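Putative Nitroreductase (Anabaena variabilis ATCC 29413, PDB 3EO7) binds flavin mononucleotide and is probably an FMN-dependent oxidoreductase of the nitroreductase type whose substrate is not established. Local coordinates at residues L353-F356 with N362-D365; N195-A200 with N370-F375; A433-T438 with Q465-A470; N378-F383 with H457-H462. All blocks are in the same frame, centred on the assembly; numbering follows the deposited sequence.

Contact 1: L353-F356 with N362-D365; sequences LLDF and NYID
The ring of Tyr363 receives the edge of Phe356 on one face: Phe356 CD1 stands over its centre, 3.8 Å above the plane, and in return Tyr363 CZ lies at the edge of the Phe356 ring, in its plane. This is a T-shaped (edge-to-face) stack, the planes 86° apart, and it folds the loop that follows helix 347-358 back against that helix within the second nitroreductase-family region. Two aromatic residues suit a buried turn of this kind, since ring hydrogens of one can rest on the pi face of the other. Arg466 of helix 452-473 makes a cation-pi contact with Phe356.

Beside the stack, Asp355 serves two partners, one with each carboxylate oxygen. With CG anti to the backbone N (chi1 -173°), its carboxylate reaches out to the loop. OD2 takes a weak hydrogen bond from Tyr363 OH at 2.7 Å, and the same hydroxyl also bonds the backbone N of Ile318. An alanine in place of Asp355 would remove both acceptors and is likely to leave the Asn362 amide without its mate and free to turn. The carboxylate and that amide lie nearly coplanar. Asn362 ND2 points its hydrogen at the syn lone pair of Asp355 OD1, at 2.8 Å and with an N-H...O angle of 156°.

Contact 2: N195-A200 with N370-F375; sequences NIELSA and NSPDYF
Glu197, on helix 181-202, and Pro372, in the loop leading to strand 381-390, bury most of the surface here. The carboxylate of Glu197 lies against the proline ring: OE1 is 3.5 Å from Pro372 CB, and Pro372 CG stands 3.8 Å from Glu197 OE2, so both oxygens border the same two ring carbons. No hydrogen bond joins the segments. Pro372 suits the spot because its compact ring offers CH groups to the acid and restricts phi, which limits the loop's freedom here.

The contact joins the two nitroreductase-family regions of the chain, a helix of the first meeting a loop of the second. Glu197 arrives with CG between its backbone N and carbonyl carbon (chi1 55°) and the chain bent at chi2, which turns the carboxylate across the proline. Tyr374 is a more distant neighbour, its OH 4.4 Å from Glu197 OE2.

The polar end of Glu197 is held from helix 452-473: OE2 forms a salt bridge with Arg466 and a hydrogen bond with His462. A glutamine here would probably leave Arg466 without its countercharge and weaken the link to His462. The buried acid is thus met by charge on the helix side and by apolar carbon on the loop side, where Pro372 packs on it, an environment that would probably keep it ionised through Arg466.

Contact 3: A433-T438 with Q465-A470; sequences AVIFHT and QRLNLA
Helix against sheet is the kind of contact made here: helix 452-473 lays Leu467 on strand 433-439, and three buried side chains, Leu467, Ile435 and His437, do all the touching. Ile435 and Leu467 reach toward each other tip to tip. The delta methyl of Ile435 meets the fork of the leucine, with CD1 of Ile435 3.7 Å from Leu467 CD2 and 3.8 Å from Leu467 CD1, so one methyl is set against two. The backbones can therefore stay well apart, the nearest CA atoms, those of Ile435 and Leu467, being 9.5 Å from each other. On the strand, Ile435 has CG1 anti to the carbonyl carbon (chi1 -60°), and chi2 near 180° extends the chain so that CD1 is carried out to the helix.

The strand belongs to a mixed sheet, where it pairs antiparallel with strands 381-390 and 500-508; the helix packs across one face of that sheet in the alpha+beta fold of the FMN-dependent nitroreductases. Alternation along the strand explains why Ile435 and His437 both point to the helix while Phe436 between them packs on strand 500-508. A branched aliphatic residue suits the strand, and leucine's fork meets Ile435 with both methyls, while CD1 also reaches His437.

His437 adds a looser contact. Its CE1 is 4.1 Å from Leu467 CD1, the methyl approaching the imidazole obliquely. The polar end of the ring is engaged elsewhere: NE2 is hydrogen-bonded to Tyr358 OH, and the side chain lies about 10 Å from the bound FMN.

Contact 4: N378-F383 with H457-H462; sequences NLIETF and HMDAGH
Apolar packing carries this contact, through a single methyl. Ile380 CD1 comes to 3.4 Å from Asp459 CB, a close carbon-carbon approach, and lies 4.0 Å from the backbone N of Ala460. The isoleucine thus rests on the helix surface where one residue passes into the next, touching the stem of the aspartate and not its acid group. With CG1 anti to the carbonyl carbon (chi1 -71°) and chi2 of 164°, the side chain is extended and its end reaches helix 452-473. Ile380 also touches Leu456, one turn earlier on that helix. Alanine suits position 460, because its short side chain lets the isoleucine and the chain behind it draw near: the CA atoms of Ile380 and Ala460 are 7.7 Å apart.

Hydrogen bonding involves the same aspartate but turns elsewhere. Asp459 OD1 accepts from the backbone N of Phe375 and OD2 from that of Asp376, so each carboxylate oxygen holds one amide of the loop ahead of Ile380. On the strand side, Glu381 and Phe383 pair through their backbones with Thr438 and Phe436 of strand 433-439.

In the nitroreductase fold this is the place where the chain enters strand 381-390 beside the long helix, with the side chain of Ala460 about 9 Å from the bound FMN. Chemically, Asp459 divides its labour: its CB supplies a hydrocarbon surface for Ile380, while its carboxylate is gripped by two backbone amides that fix its rotation and probably stabilise its negative charge.

How the contacts relate
Helix 452-473 provides a segment of contacts 3 and 4 and touches contacts 1 and 2. Contacts 3 and 4 use it on neighbouring strands 433-439 and 381-390 of one mixed sheet; their centres are about 10 Å apart and their segments alternate along the chain. Contact 1 is nested within the loop closed by contact 2, its centre about 13 Å from that of contact 2 and about 14 Å from that of contact 3; both close before 3 and 4 open. Contact 2 brings in helix 181-202 of the first family region, which meets the long helix again through Asn195 and Gln465. In contacts 3 and 4 side chains lie about 10 and 9 Å from the bound FMN.

Contact 1: L353-F356 with N362-D365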
loop_
_atom_site.group_PDB
_atom_site.type_symbol
_atom_site.label_atom_id
_atom_site.label_comp_id
_atom_site.label_asym_id
_atom_site.label_seq_id
_atom_site.Cartn_x
_atom_site.Cartn_y
_atom_site.Cartn_z
ATOM N N LEU A 353 -10.829 3.522 14.229
ATOM C CA LEU A 353 -9.896 2.963 13.234
ATOM C C LEU A 353 -10.603 2.745 11.901
ATOM O O LEU A 353 -10.093 3.121 10.838
ATOM C CB LEU A 353 -9.294 1.639 13.712
ATOM C CG LEU A 353 -8.511 1.654 15.003
ATOM C CD1 LEU A 353 -8.003 0.238 15.316
ATOM C CD2 LEU A 353 -7.397 2.658 14.893
ATOM N N LEU A 354 -11.798 2.140 11.965
ATOM C CA LEU A 354 -12.566 1.857 10.755
ATOM C C LEU A 354 -13.022 3.149 10.079
ATOM O O LEU A 354 -13.085 3.234 8.848
ATOM C CB LEU A 354 -13.762 0.964 11.073
ATOM C CG LEU A 354 -13.438 -0.441 11.574
ATOM C CD1 LEU A 354 -14.758 -1.227 11.950
ATOM C CD2 LEU A 354 -12.594 -1.185 10.529
ATOM N N ASP A 355 -13.373 4.134 10.880
ATOM C CA ASP A 355 -13.847 5.408 10.345
ATOM C C ASP A 355 -12.759 6.109 9.532
ATOM O O ASP A 355 -13.005 6.554 8.421
ATOM C CB ASP A 355 -14.304 6.315 11.491
ATOM C CG ASP A 355 -14.961 7.588 10.992
ATOM O OD1 ASP A 355 -16.049 7.499 10.398
ATOM O OD2 ASP A 355 -14.376 8.679 11.228
ATOM N N PHE A 356 -11.551 6.169 10.081
ATOM C CA PHE A 356 -10.458 6.842 9.398
ATOM C C PHE A 356 -10.062 6.074 8.132
ATOM O O PHE A 356 -9.707 6.662 7.125
ATOM C CB PHE A 356 -9.265 7.054 10.298
ATOM C CG PHE A 356 -8.103 7.677 9.576
ATOM C CD1 PHE A 356 -8.186 9.003 9.176
ATOM C CD2 PHE A 356 -6.960 6.976 9.291
ATOM C CE1 PHE A 356 -7.139 9.612 8.487
ATOM C CE2 PHE A 356 -5.885 7.594 8.608
ATOM C CZ PHE A 356 -5.993 8.912 8.198
ATOM N N ASN A 362 -15.525 11.698 6.257
ATOM C CA ASN A 362 -15.667 12.245 7.586
ATOM C C ASN A 362 -14.483 13.099 8.064
ATOM O O ASN A 362 -14.487 13.564 9.210
ATOM C CB ASN A 362 -15.955 11.107 8.562
ATOM C CG ASN A 362 -17.338 10.511 8.360
ATOM O OD1 ASN A 362 -18.219 11.166 7.804
ATOM N ND2 ASN A 362 -17.556 9.300 8.857
ATOM N N TYR A 363 -13.496 13.311 7.175
ATOM C CA TYR A 363 -12.270 14.050 7.473
ATOM C C TYR A 363 -12.069 15.281 6.589
ATOM O O TYR A 363 -11.022 15.925 6.661
ATOM C CB TYR A 363 -11.057 13.093 7.396
ATOM C CG TYR A 363 -11.197 12.062 8.473
ATOM C CD1 TYR A 363 -11.984 10.929 8.276
ATOM C CD2 TYR A 363 -10.646 12.271 9.721
ATOM C CE1 TYR A 363 -12.192 10.038 9.304
ATOM C CE2 TYR A 363 -10.839 11.374 10.747
ATOM C CZ TYR A 363 -11.620 10.259 10.521
ATOM O OH TYR A 363 -11.835 9.371 11.537
ATOM N N ILE A 364 -13.086 15.649 5.805
ATOM C CA ILE A 364 -12.958 16.802 4.923
ATOM C C ILE A 364 -12.699 18.091 5.708
ATOM O O ILE A 364 -11.933 18.927 5.259
ATOM C CB ILE A 364 -14.166 16.984 3.954
ATOM C CG1 ILE A 364 -15.453 17.275 4.687
ATOM C CG2 ILE A 364 -14.361 15.757 3.119
ATOM C CD1 ILE A 364 -16.615 17.575 3.711
ATOM N N ASP A 365 -13.293 18.229 6.887
ATOM C CA ASP A 365 -13.100 19.420 7.702
ATOM C C ASP A 365 -11.717 19.516 8.336
ATOM O O ASP A 365 -11.390 20.537 8.943
ATOM C CB ASP A 365 -14.215 19.577 8.751
ATOM C CG ASP A 365 -14.189 18.511 9.823
ATOM O OD1 ASP A 365 -13.459 17.508 9.683
ATOM O OD2 ASP A 365 -14.964 18.674 10.798
#

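Contact 2: N195-A200 with N370-F375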
loop_
_atom_site.group_PDB
_atom_site.type_symbol
_atom_site.label_atom_id
_atom_site.label_comp_id
_atom_site.label_asym_id
_atom_site.label_seq_id
_atom_site.Cartn_x
_atom_site.Cartn_y
_atom_site.Cartn_z
ATOM N N ASN A 195 0.702 6.624 2.408
ATOM C CA ASN A 195 1.460 7.790 2.922
ATOM C C ASN A 195 1.465 8.938 1.927
ATOM O O ASN A 195 1.379 10.103 2.313
ATOM C CB ASN A 195 2.922 7.468 3.231
ATOM C CG ASN A 195 3.112 6.715 4.497
ATOM O OD1 ASN A 195 2.189 6.575 5.333
ATOM N ND2 ASN A 195 4.311 6.195 4.668
ATOM N N ILE A 196 1.623 8.622 0.651
ATOM C CA ILE A 196 1.637 9.676 -0.369
ATOM C C ILE A 196 0.347 10.492 -0.336
ATOM O O ILE A 196 0.400 11.729 -0.349
ATOM C CB ILE A 196 1.947 9.122 -1.751
ATOM C CG1 ILE A 196 3.386 8.627 -1.797
ATOM C CG2 ILE A 196 1.722 10.195 -2.905
ATOM C CD1 ILE A 196 3.704 7.864 -3.085
ATOM N N GLU A 197 -0.816 9.849 -0.288
ATOM C CA GLU A 197 -2.037 10.647 -0.235
ATOM C C GLU A 197 -2.140 11.489 1.043
ATOM O O GLU A 197 -2.586 12.639 0.987
ATOM C CB GLU A 197 -3.322 9.847 -0.433
ATOM C CG GLU A 197 -3.508 8.725 0.463
ATOM C CD GLU A 197 -4.871 8.755 1.210
ATOM O OE1 GLU A 197 -5.395 9.792 1.631
ATOM O OE2 GLU A 197 -5.342 7.686 1.504
ATOM N N LEU A 198 -1.715 10.943 2.183
ATOM C CA LEU A 198 -1.798 11.700 3.447
ATOM C C LEU A 198 -0.763 12.835 3.520
ATOM O O LEU A 198 -1.080 13.955 3.928
ATOM C CB LEU A 198 -1.706 10.757 4.645
ATOM C CG LEU A 198 -2.920 9.817 4.724
ATOM C CD1 LEU A 198 -2.686 8.672 5.785
ATOM C CD2 LEU A 198 -4.230 10.647 5.012
ATOM N N SER A 199 0.458 12.522 3.099
ATOM C CA SER A 199 1.562 13.483 3.013
ATOM C C SER A 199 1.203 14.628 2.052
ATOM O O SER A 199 1.529 15.781 2.286
ATOM C CB SER A 199 2.812 12.760 2.493
ATOM O OG SER A 199 3.950 13.584 2.622
ATOM N N ALA A 200 0.543 14.273 0.953
ATOM C CA ALA A 200 0.075 15.244 -0.041
ATOM C C ALA A 200 -0.948 16.158 0.608
ATOM O O ALA A 200 -0.825 17.385 0.492
ATOM C CB ALA A 200 -0.498 14.521 -1.238
ATOM N N ASN A 370 -11.856 13.642 0.783
ATOM C CA ASN A 370 -13.072 12.875 1.045
ATOM C C ASN A 370 -13.111 11.574 0.247
ATOM O O ASN A 370 -13.867 10.637 0.586
ATOM C CB ASN A 370 -14.332 13.685 0.735
ATOM C CG ASN A 370 -14.450 14.019 -0.726
ATOM O OD1 ASN A 370 -13.579 14.675 -1.286
ATOM N ND2 ASN A 370 -15.515 13.569 -1.348
ATOM N N SER A 371 -12.321 11.503 -0.827
ATOM C CA SER A 371 -12.295 10.285 -1.649
ATOM C C SER A 371 -10.930 10.104 -2.326
ATOM O O SER A 371 -10.748 10.367 -3.515
ATOM C CB SER A 371 -13.423 10.318 -2.665
ATOM O OG SER A 371 -13.514 9.034 -3.277
ATOM N N PRO A 372 -9.931 9.696 -1.548
ATOM C CA PRO A 372 -8.601 9.497 -2.116
ATOM C C PRO A 372 -8.647 8.360 -3.138
ATOM O O PRO A 372 -9.497 7.458 -3.045
ATOM C CB PRO A 372 -7.745 9.104 -0.905
ATOM C CG PRO A 372 -8.712 8.772 0.174
ATOM C CD PRO A 372 -10.017 9.288 -0.137
ATOM N N ASP A 373 -7.756 8.407 -4.118
ATOM C CA ASP A 373 -7.762 7.408 -5.142
ATOM C C ASP A 373 -7.251 6.055 -4.629
ATOM O O ASP A 373 -6.214 5.972 -3.935
ATOM C CB ASP A 373 -6.849 7.796 -6.313
ATOM C CG ASP A 373 -7.362 8.958 -7.109
ATOM O OD1 ASP A 373 -8.561 9.331 -7.015
ATOM O OD2 ASP A 373 -6.569 9.463 -7.920
ATOM N N TYR A 374 -7.978 5.026 -5.041
ATOM C CA TYR A 374 -7.581 3.629 -4.962
ATOM C C TYR A 374 -7.736 3.098 -6.389
ATOM O O TYR A 374 -8.359 3.723 -7.242
ATOM C CB TYR A 374 -8.509 2.838 -4.047
ATOM C CG TYR A 374 -8.322 3.176 -2.579
ATOM C CD1 TYR A 374 -8.921 4.293 -2.021
ATOM C CD2 TYR A 374 -7.555 2.373 -1.742
ATOM C CE1 TYR A 374 -8.754 4.595 -0.663
ATOM C CE2 TYR A 374 -7.396 2.682 -0.397
ATOM C CZ TYR A 374 -7.998 3.791 0.129
ATOM O OH TYR A 374 -7.838 4.107 1.457
ATOM N N PHE A 375 -7.252 1.891 -6.635
ATOM C CA PHE A 375 -7.418 1.259 -7.943
ATOM C C PHE A 375 -8.858 0.806 -8.083
ATOM O O PHE A 375 -9.576 1.258 -8.998
ATOM C CB PHE A 375 -6.396 0.133 -8.141
ATOM C CG PHE A 375 -4.998 0.625 -8.139
ATOM C CD1 PHE A 375 -4.531 1.383 -9.203
ATOM C CD2 PHE A 375 -4.133 0.349 -7.093
ATOM C CE1 PHE A 375 -3.246 1.874 -9.207
ATOM C CE2 PHE A 375 -2.855 0.848 -7.089
ATOM C CZ PHE A 375 -2.398 1.591 -8.159
#

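Contact 3: A433-T438 with Q465-A470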
loop_
_atom_site.group_PDB
_atom_site.type_symbol
_atom_site.label_atom_id
_atom_site.label_comp_id
_atom_site.label_asym_id
_atom_site.label_seq_id
_atom_site.Cartn_x
_atom_site.Cartn_y
_atom_site.Cartn_z
ATOM N N ALA A 433 -8.125 -7.433 17.795
ATOM C CA ALA A 433 -8.883 -7.638 16.555
ATOM C C ALA A 433 -7.898 -7.834 15.414
ATOM O O ALA A 433 -6.782 -7.289 15.424
ATOM C CB ALA A 433 -9.780 -6.447 16.260
ATOM N N VAL A 434 -8.341 -8.577 14.420
ATOM C CA VAL A 434 -7.512 -8.882 13.255
ATOM C C VAL A 434 -8.357 -8.620 12.016
ATOM O O VAL A 434 -9.440 -9.213 11.861
ATOM C CB VAL A 434 -6.986 -10.302 13.293
ATOM C CG1 VAL A 434 -6.118 -10.562 12.011
ATOM C CG2 VAL A 434 -6.144 -10.576 14.578
ATOM N N ILE A 435 -7.907 -7.694 11.175
ATOM C CA ILE A 435 -8.630 -7.339 9.962
ATOM C C ILE A 435 -8.098 -8.064 8.718
ATOM O O ILE A 435 -6.912 -7.986 8.398
ATOM C CB ILE A 435 -8.608 -5.809 9.774
ATOM C CG1 ILE A 435 -9.271 -5.132 10.990
ATOM C CG2 ILE A 435 -9.314 -5.366 8.481
ATOM C CD1 ILE A 435 -9.234 -3.633 10.893
ATOM N N PHE A 436 -8.996 -8.771 8.037
ATOM C CA PHE A 436 -8.691 -9.530 6.835
ATOM C C PHE A 436 -9.256 -8.823 5.612
ATOM O O PHE A 436 -10.442 -8.540 5.557
ATOM C CB PHE A 436 -9.318 -10.925 6.900
ATOM C CG PHE A 436 -8.739 -11.791 7.976
ATOM C CD1 PHE A 436 -9.143 -11.658 9.294
ATOM C CD2 PHE A 436 -7.739 -12.691 7.679
ATOM C CE1 PHE A 436 -8.532 -12.426 10.291
ATOM C CE2 PHE A 436 -7.144 -13.449 8.662
ATOM C CZ PHE A 436 -7.536 -13.312 9.962
ATOM N N HIS A 437 -8.379 -8.503 4.659
ATOM C CA HIS A 437 -8.793 -7.978 3.385
ATOM C C HIS A 437 -8.823 -9.152 2.426
ATOM O O HIS A 437 -7.864 -9.931 2.333
ATOM C CB HIS A 437 -7.813 -6.895 2.907
ATOM C CG HIS A 437 -7.907 -5.644 3.702
ATOM N ND1 HIS A 437 -6.817 -5.076 4.319
ATOM C CD2 HIS A 437 -8.974 -4.877 4.027
ATOM C CE1 HIS A 437 -7.204 -3.984 4.955
ATOM N NE2 HIS A 437 -8.515 -3.843 4.807
ATOM N N THR A 438 -9.927 -9.274 1.706
ATOM C CA THR A 438 -10.123 -10.381 0.805
ATOM C C THR A 438 -10.640 -9.921 -0.551
ATOM O O THR A 438 -11.087 -8.786 -0.717
ATOM C CB THR A 438 -11.159 -11.374 1.387
ATOM O OG1 THR A 438 -12.471 -10.827 1.247
ATOM C CG2 THR A 438 -10.869 -11.732 2.894
ATOM N N GLN A 465 -2.291 1.070 5.583
ATOM C CA GLN A 465 -1.514 2.177 6.129
ATOM C C GLN A 465 -2.413 3.124 6.918
ATOM O O GLN A 465 -1.998 3.670 7.930
ATOM C CB GLN A 465 -0.744 2.915 5.045
ATOM C CG GLN A 465 0.205 3.969 5.583
ATOM C CD GLN A 465 1.375 3.423 6.417
ATOM O OE1 GLN A 465 1.527 2.227 6.595
ATOM N NE2 GLN A 465 2.223 4.333 6.928
ATOM N N ARG A 466 -3.644 3.326 6.429
ATOM C CA ARG A 466 -4.572 4.181 7.146
ATOM C C ARG A 466 -4.875 3.558 8.506
ATOM O O ARG A 466 -4.929 4.253 9.503
ATOM C CB ARG A 466 -5.841 4.410 6.336
ATOM C CG ARG A 466 -5.613 5.210 5.041
ATOM C CD ARG A 466 -6.921 5.493 4.307
ATOM N NE ARG A 466 -7.776 6.482 4.981
ATOM C CZ ARG A 466 -7.851 7.774 4.654
ATOM N NH1 ARG A 466 -7.117 8.242 3.675
ATOM N NH2 ARG A 466 -8.654 8.604 5.300
ATOM N N LEU A 467 -5.049 2.241 8.542
ATOM C CA LEU A 467 -5.305 1.540 9.802
ATOM C C LEU A 467 -4.102 1.645 10.747
ATOM O O LEU A 467 -4.278 1.841 11.944
ATOM C CB LEU A 467 -5.615 0.029 9.560
ATOM C CG LEU A 467 -6.959 -0.385 8.984
ATOM C CD1 LEU A 467 -6.937 -1.843 8.470
ATOM C CD2 LEU A 467 -8.038 -0.205 10.090
ATOM N N ASN A 468 -2.885 1.468 10.223
ATOM C CA ASN A 468 -1.673 1.559 11.022
ATOM C C ASN A 468 -1.528 2.964 11.661
ATOM O O ASN A 468 -1.264 3.087 12.843
ATOM C CB ASN A 468 -0.396 1.218 10.220
ATOM C CG ASN A 468 -0.123 -0.285 10.130
ATOM O OD1 ASN A 468 0.878 -0.765 10.679
ATOM N ND2 ASN A 468 -0.995 -1.027 9.451
ATOM N N LEU A 469 -1.714 3.999 10.853
ATOM C CA LEU A 469 -1.592 5.385 11.319
ATOM C C LEU A 469 -2.667 5.696 12.356
ATOM O O LEU A 469 -2.364 6.259 13.429
ATOM C CB LEU A 469 -1.629 6.341 10.135
ATOM C CG LEU A 469 -0.379 6.319 9.233
ATOM C CD1 LEU A 469 -0.609 7.165 7.951
ATOM C CD2 LEU A 469 0.873 6.757 10.008
ATOM N N ALA A 470 -3.895 5.290 12.088
ATOM C CA ALA A 470 -4.969 5.495 13.063
ATOM C C ALA A 470 -4.664 4.803 14.398
ATOM O O ALA A 470 -4.894 5.383 15.466
ATOM C CB ALA A 470 -6.337 5.064 12.508
#

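Contact 4: N378-F383 with H457-H462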
loop_
_atom_site.group_PDB
_atom_site.type_symbol
_atom_site.label_atom_id
_atom_site.label_comp_id
_atom_site.label_asym_id
_atom_site.label_seq_id
_atom_site.Cartn_x
_atom_site.Cartn_y
_atom_site.Cartn_z
ATOM N N ASN A 378 -14.007 -1.603 -4.766
ATOM C CA ASN A 378 -15.146 -2.476 -4.928
ATOM C C ASN A 378 -14.770 -3.956 -4.995
ATOM O O ASN A 378 -15.629 -4.800 -4.842
ATOM C CB ASN A 378 -15.949 -2.108 -6.146
ATOM C CG ASN A 378 -16.615 -0.757 -6.005
ATOM O OD1 ASN A 378 -17.182 -0.429 -4.949
ATOM N ND2 ASN A 378 -16.550 0.036 -7.066
ATOM N N LEU A 379 -13.485 -4.255 -5.217
ATOM C CA LEU A 379 -13.015 -5.611 -5.334
ATOM C C LEU A 379 -12.553 -6.218 -3.992
ATOM O O LEU A 379 -12.202 -7.389 -3.942
ATOM C CB LEU A 379 -11.861 -5.666 -6.328
ATOM C CG LEU A 379 -12.125 -5.087 -7.724
ATOM C CD1 LEU A 379 -10.876 -5.216 -8.593
ATOM C CD2 LEU A 379 -13.322 -5.790 -8.367
ATOM N N ILE A 380 -12.501 -5.396 -2.951
ATOM C CA ILE A 380 -11.954 -5.824 -1.672
ATOM C C ILE A 380 -13.047 -5.868 -0.601
ATOM O O ILE A 380 -13.860 -4.945 -0.479
ATOM C CB ILE A 380 -10.828 -4.876 -1.243
ATOM C CG1 ILE A 380 -9.602 -5.095 -2.164
ATOM C CG2 ILE A 380 -10.432 -5.088 0.244
ATOM C CD1 ILE A 380 -8.682 -4.043 -2.071
ATOM N N GLU A 381 -13.095 -6.976 0.117
ATOM C CA GLU A 381 -14.004 -7.131 1.230
ATOM C C GLU A 381 -13.190 -7.154 2.524
ATOM O O GLU A 381 -11.994 -7.482 2.539
ATOM C CB GLU A 381 -14.819 -8.394 1.055
ATOM C CG GLU A 381 -15.729 -8.397 -0.177
ATOM C CD GLU A 381 -16.719 -7.273 -0.190
ATOM O OE1 GLU A 381 -17.252 -6.910 0.889
ATOM O OE2 GLU A 381 -16.994 -6.740 -1.288
ATOM N N THR A 382 -13.872 -6.827 3.628
ATOM C CA THR A 382 -13.232 -6.737 4.916
ATOM C C THR A 382 -13.969 -7.615 5.924
ATOM O O THR A 382 -15.191 -7.514 6.058
ATOM C CB THR A 382 -13.188 -5.275 5.414
ATOM O OG1 THR A 382 -12.494 -4.454 4.452
ATOM C CG2 THR A 382 -12.549 -5.211 6.845
ATOM N N PHE A 383 -13.227 -8.506 6.578
ATOM C CA PHE A 383 -13.746 -9.364 7.672
ATOM C C PHE A 383 -12.882 -9.123 8.878
ATOM O O PHE A 383 -11.666 -8.924 8.746
ATOM C CB PHE A 383 -13.743 -10.852 7.309
ATOM C CG PHE A 383 -14.667 -11.175 6.165
ATOM C CD1 PHE A 383 -14.275 -10.939 4.841
ATOM C CD2 PHE A 383 -15.955 -11.653 6.413
ATOM C CE1 PHE A 383 -15.155 -11.212 3.776
ATOM C CE2 PHE A 383 -16.827 -11.928 5.341
ATOM C CZ PHE A 383 -16.406 -11.687 4.032
ATOM N N HIS A 457 -3.540 -5.872 -4.131
ATOM C CA HIS A 457 -2.543 -5.867 -3.071
ATOM C C HIS A 457 -2.150 -4.429 -2.742
ATOM O O HIS A 457 -2.029 -4.086 -1.569
ATOM C CB HIS A 457 -1.353 -6.765 -3.448
ATOM C CG HIS A 457 -1.647 -8.219 -3.288
ATOM N ND1 HIS A 457 -2.356 -8.949 -4.228
ATOM C CD2 HIS A 457 -1.366 -9.076 -2.280
ATOM C CE1 HIS A 457 -2.474 -10.195 -3.808
ATOM N NE2 HIS A 457 -1.903 -10.299 -2.624
HETATM N N MSE A 458 -2.019 -3.573 -3.768
HETATM C CA MSE A 458 -1.725 -2.161 -3.488
HETATM C C MSE A 458 -2.886 -1.511 -2.717
HETATM O O MSE A 458 -2.667 -0.764 -1.761
HETATM C CB MSE A 458 -1.386 -1.391 -4.748
HETATM C CG MSE A 458 0.014 -1.738 -5.247
HETATM SE SE MSE A 458 0.572 -0.629 -6.748
HETATM C CE MSE A 458 -0.477 -1.391 -8.148
ATOM N N ASP A 459 -4.125 -1.791 -3.103
ATOM C CA ASP A 459 -5.264 -1.222 -2.375
ATOM C C ASP A 459 -5.316 -1.701 -0.919
ATOM O O ASP A 459 -5.592 -0.900 -0.026
ATOM C CB ASP A 459 -6.583 -1.526 -3.075
ATOM C CG ASP A 459 -6.848 -0.615 -4.275
ATOM O OD1 ASP A 459 -6.139 0.428 -4.448
ATOM O OD2 ASP A 459 -7.791 -0.975 -5.060
ATOM N N ALA A 460 -5.060 -2.992 -0.680
ATOM C CA ALA A 460 -5.040 -3.533 0.671
ATOM C C ALA A 460 -3.959 -2.886 1.520
ATOM O O ALA A 460 -4.192 -2.542 2.698
ATOM C CB ALA A 460 -4.884 -5.064 0.645
ATOM N N GLY A 461 -2.778 -2.681 0.941
ATOM C CA GLY A 461 -1.703 -1.983 1.658
ATOM C C GLY A 461 -2.049 -0.537 1.962
ATOM O O GLY A 461 -1.686 -0.011 3.008
ATOM N N HIS A 462 -2.760 0.119 1.048
ATOM C CA HIS A 462 -3.201 1.501 1.218
ATOM C C HIS A 462 -4.190 1.562 2.410
ATOM O O HIS A 462 -4.015 2.352 3.344
ATOM C CB HIS A 462 -3.788 2.000 -0.110
ATOM C CG HIS A 462 -4.245 3.434 -0.119
ATOM N ND1 HIS A 462 -4.584 4.064 -1.300
ATOM C CD2 HIS A 462 -4.439 4.353 0.864
ATOM C CE1 HIS A 462 -4.980 5.298 -1.040
ATOM N NE2 HIS A 462 -4.893 5.506 0.259
#